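PDB 4MY0: GCN5-related N-acetyltransferase, which probably transfers an acetyl group from acetyl-CoA to amines, perhaps those of aminoglycosides, as a member of the GNAT family. Local coordinates for residues 319-324 / 334-339. Sequence-based numbering, arbitrary orientation.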
ATOM      1  N   ARG C 319      29.328 -10.875 -46.772  1.00 31.43           N
ATOM      2  CA  ARG C 319      28.142 -10.599 -47.567  1.00 32.54           C
ATOM      3  C   ARG C 319      27.412 -11.872 -47.970  1.00 32.55           C
ATOM      4  O   ARG C 319      27.992 -12.795 -48.544  1.00 32.72           O
ATOM      5  CB  ARG C 319      28.487  -9.782 -48.809  1.00 38.92           C
ATOM      6  CG  ARG C 319      27.253  -9.333 -49.558  1.00 40.36           C
ATOM      7  CD  ARG C 319      27.617  -8.322 -50.605  1.00 41.11           C
ATOM      8  NE  ARG C 319      26.459  -7.845 -51.350  1.00 35.28           N
ATOM      9  CZ  ARG C 319      26.322  -6.586 -51.743  1.00 34.07           C
ATOM     10  NH1 ARG C 319      27.261  -5.700 -51.433  1.00 32.00           N
ATOM     11  NH2 ARG C 319      25.253  -6.208 -52.434  1.00 32.28           N
ATOM     12  N   TRP C 320      26.121 -11.889 -47.684  1.00 27.83           N
ATOM     13  CA  TRP C 320      25.286 -13.042 -47.928  1.00 30.05           C
ATOM     14  C   TRP C 320      24.094 -12.656 -48.793  1.00 31.42           C
ATOM     15  O   TRP C 320      23.664 -11.503 -48.799  1.00 33.26           O
ATOM     16  CB  TRP C 320      24.780 -13.578 -46.590  1.00 30.89           C
ATOM     17  CG  TRP C 320      25.862 -14.056 -45.674  1.00 31.16           C
ATOM     18  CD1 TRP C 320      26.518 -13.324 -44.723  1.00 33.18           C
ATOM     19  CD2 TRP C 320      26.398 -15.382 -45.600  1.00 30.73           C
ATOM     20  NE1 TRP C 320      27.436 -14.113 -44.075  1.00 32.87           N
ATOM     21  CE2 TRP C 320      27.381 -15.382 -44.594  1.00 33.21           C
ATOM     22  CE3 TRP C 320      26.146 -16.571 -46.296  1.00 30.94           C
ATOM     23  CZ2 TRP C 320      28.114 -16.530 -44.262  1.00 36.03           C
ATOM     24  CZ3 TRP C 320      26.878 -17.709 -45.972  1.00 33.53           C
ATOM     25  CH2 TRP C 320      27.848 -17.681 -44.965  1.00 36.13           C
ATOM     26  N   HIS C 321      23.575 -13.623 -49.535  1.00 34.67           N
ATOM     27  CA  HIS C 321      22.333 -13.438 -50.264  1.00 34.98           C
ATOM     28  C   HIS C 321      21.222 -14.243 -49.588  1.00 33.02           C
ATOM     29  O   HIS C 321      21.374 -15.442 -49.319  1.00 29.33           O
ATOM     30  CB  HIS C 321      22.485 -13.871 -51.720  1.00 43.12           C
ATOM     31  CG  HIS C 321      21.209 -13.786 -52.494  1.00 48.19           C
ATOM     32  ND1 HIS C 321      20.663 -12.586 -52.897  1.00 51.48           N
ATOM     33  CD2 HIS C 321      20.349 -14.748 -52.903  1.00 51.11           C
ATOM     34  CE1 HIS C 321      19.528 -12.811 -53.534  1.00 52.81           C
ATOM     35  NE2 HIS C 321      19.315 -14.116 -53.551  1.00 55.23           N
ATOM     36  N   LEU C 322      20.118 -13.573 -49.276  1.00 33.65           N
ATOM     37  CA  LEU C 322      18.963 -14.244 -48.691  1.00 31.66           C
ATOM     38  C   LEU C 322      17.906 -14.520 -49.765  1.00 35.53           C
ATOM     39  O   LEU C 322      17.434 -13.601 -50.445  1.00 38.28           O
ATOM     40  CB  LEU C 322      18.371 -13.409 -47.554  1.00 27.85           C
ATOM     41  CG  LEU C 322      17.093 -13.951 -46.900  1.00 35.58           C
ATOM     42  CD1 LEU C 322      17.377 -15.198 -46.070  1.00 31.93           C
ATOM     43  CD2 LEU C 322      16.435 -12.875 -46.050  1.00 34.89           C
ATOM     44  N   SER C 323      17.548 -15.793 -49.918  1.00 32.81           N
ATOM     45  CA  SER C 323      16.518 -16.208 -50.867  1.00 36.15           C
ATOM     46  C   SER C 323      15.344 -16.767 -50.074  1.00 38.11           C
ATOM     47  O   SER C 323      15.509 -17.716 -49.295  1.00 36.85           O
ATOM     48  CB  SER C 323      17.070 -17.284 -51.808  1.00 36.79           C
ATOM     49  OG  SER C 323      16.177 -17.547 -52.878  1.00 41.71           O
ATOM     50  N   VAL C 324      14.170 -16.159 -50.240  1.00 36.70           N
ATOM     51  CA  VAL C 324      12.966 -16.629 -49.562  1.00 33.38           C
ATOM     52  C   VAL C 324      11.856 -16.876 -50.565  1.00 37.34           C
ATOM     53  O   VAL C 324      11.518 -15.990 -51.348  1.00 38.59           O
ATOM     54  CB  VAL C 324      12.453 -15.628 -48.538  1.00 32.99           C
ATOM     55  CG1 VAL C 324      11.142 -16.127 -47.948  1.00 35.78           C
ATOM     56  CG2 VAL C 324      13.491 -15.405 -47.431  1.00 31.16           C
ATOM     57  N   SER C 334      27.676 -14.059 -51.125  1.00 34.85           N
ATOM     58  CA  SER C 334      27.509 -13.192 -52.298  1.00 35.58           C
ATOM     59  C   SER C 334      28.830 -12.530 -52.684  1.00 35.42           C
ATOM     60  O   SER C 334      29.576 -12.092 -51.810  1.00 31.56           O
ATOM     61  CB  SER C 334      26.460 -12.105 -52.019  1.00 37.29           C
ATOM     62  OG  SER C 334      26.328 -11.212 -53.121  1.00 41.09           O
ATOM     63  N   ASP C 335      29.112 -12.433 -53.982  1.00 33.28           N
ATOM     64  CA  ASP C 335      30.328 -11.750 -54.422  1.00 42.13           C
ATOM     65  C   ASP C 335      30.041 -10.330 -54.918  1.00 40.83           C
ATOM     66  O   ASP C 335      30.898  -9.688 -55.539  1.00 34.86           O
ATOM     67  CB  ASP C 335      31.082 -12.574 -55.473  1.00 51.06           C
ATOM     68  CG  ASP C 335      30.197 -13.019 -56.624  1.00 60.52           C
ATOM     69  OD1 ASP C 335      29.113 -12.424 -56.810  1.00 62.16           O
ATOM     70  OD2 ASP C 335      30.596 -13.960 -57.354  1.00 65.08           O
ATOM     71  N   ARG C 336      28.836  -9.842 -54.624  1.00 35.76           N
ATOM     72  CA  ARG C 336      28.429  -8.497 -55.018  1.00 39.88           C
ATOM     73  C   ARG C 336      29.061  -7.461 -54.081  1.00 41.11           C
ATOM     74  O   ARG C 336      29.539  -7.816 -53.000  1.00 42.92           O
ATOM     75  CB  ARG C 336      26.893  -8.387 -55.056  1.00 40.47           C
ATOM     76  CG  ARG C 336      26.249  -9.239 -56.178  1.00 40.86           C
ATOM     77  CD  ARG C 336      24.715  -9.128 -56.223  1.00 46.65           C
ATOM     78  NE  ARG C 336      24.060  -9.994 -55.245  1.00 50.62           N
ATOM     79  CZ  ARG C 336      23.773 -11.280 -55.451  1.00 51.12           C
ATOM     80  NH1 ARG C 336      23.183 -11.994 -54.499  1.00 48.29           N
ATOM     81  NH2 ARG C 336      24.078 -11.858 -56.603  1.00 50.44           N
ATOM     82  N   SER C 337      29.098  -6.194 -54.502  1.00 40.87           N
ATOM     83  CA  SER C 337      29.776  -5.158 -53.713  1.00 40.09           C
ATOM     84  C   SER C 337      29.089  -3.787 -53.733  1.00 39.80           C
ATOM     85  O   SER C 337      29.619  -2.824 -53.182  1.00 40.69           O
ATOM     86  CB  SER C 337      31.235  -5.018 -54.152  1.00 40.77           C
ATOM     87  OG  SER C 337      31.328  -4.686 -55.528  1.00 44.66           O
ATOM     88  N   GLY C 338      27.919  -3.702 -54.364  1.00 39.37           N
ATOM     89  CA  GLY C 338      27.149  -2.464 -54.383  1.00 40.34           C
ATOM     90  C   GLY C 338      26.494  -2.162 -53.041  1.00 43.34           C
ATOM     91  O   GLY C 338      26.751  -2.849 -52.049  1.00 40.70           O
ATOM     92  N   ASP C 339      25.650  -1.134 -53.005  1.00 46.39           N
ATOM     93  CA  ASP C 339      24.978  -0.742 -51.764  1.00 48.33           C
ATOM     94  C   ASP C 339      24.222  -1.915 -51.142  1.00 44.06           C
ATOM     95  O   ASP C 339      23.553  -2.687 -51.838  1.00 44.01           O
ATOM     96  CB  ASP C 339      24.039   0.455 -51.986  1.00 54.34           C
ATOM     97  CG  ASP C 339      23.388   0.952 -50.685  1.00 61.50           C
ATOM     98  OD1 ASP C 339      24.010   0.841 -49.599  1.00 57.58           O
ATOM     99  OD2 ASP C 339      22.247   1.465 -50.756  1.00 67.60           O
TER
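With CG anti to the backbone N (chi1 -173°) and the chain extended from CG to NE, R319 reaches from strand 318-325 into the loop 334-339, where the bent chain of R336 (chi3 -82°) crosses it at about a right angle. The guanidinium of R319 ends against loop backbone: NH1 donates a nearly straight bond (170°) to the carbonyl O of G338, 3.0 Å away and close to the guanidinium plane. One face of the same group lies against the peptide that joins R336 to S337, and CD packs 3.1 Å from R336 O. An arginine suits this place because its long chain reaches the loop backbone while its flat head can donate at the edge and take a peptide over one face. S334 starts the loop: its N donates to R319 O at 2.9 Å, and its CB rests 3.8 Å from R319 CG. A serine is apt here, for its OG accepts from R336 N at 3.2 Å, forming an ST turn, and is also hydrogen-bonded to D305. H321 presents ND1 3.0 Å from R336 NH1, with ring and guanidinium planes steeply inclined; a histidine's two ring nitrogens serve two carboxylates, ND1 that of D305 and NE2 that of E303. D305 also binds R319 NE and R336 NH1, the latter brought back by its long, bent chain, in salt bridges that probably offset the closeness of the two arginines. A leucine in place of R319 would probably leave G338 O without this donor and D305 with one salt bridge fewer, tying residues 336-338 less firmly to the strand. The contact lies at the surface of the sterol carrier protein-like domain, away from the acetyl-CoA sites: strand 318-325 runs between antiparallel neighbours 302-309 and 328-333, the loop leads from 328-333 to strand 341-344, and W320 packs on P288 of helix 287-293.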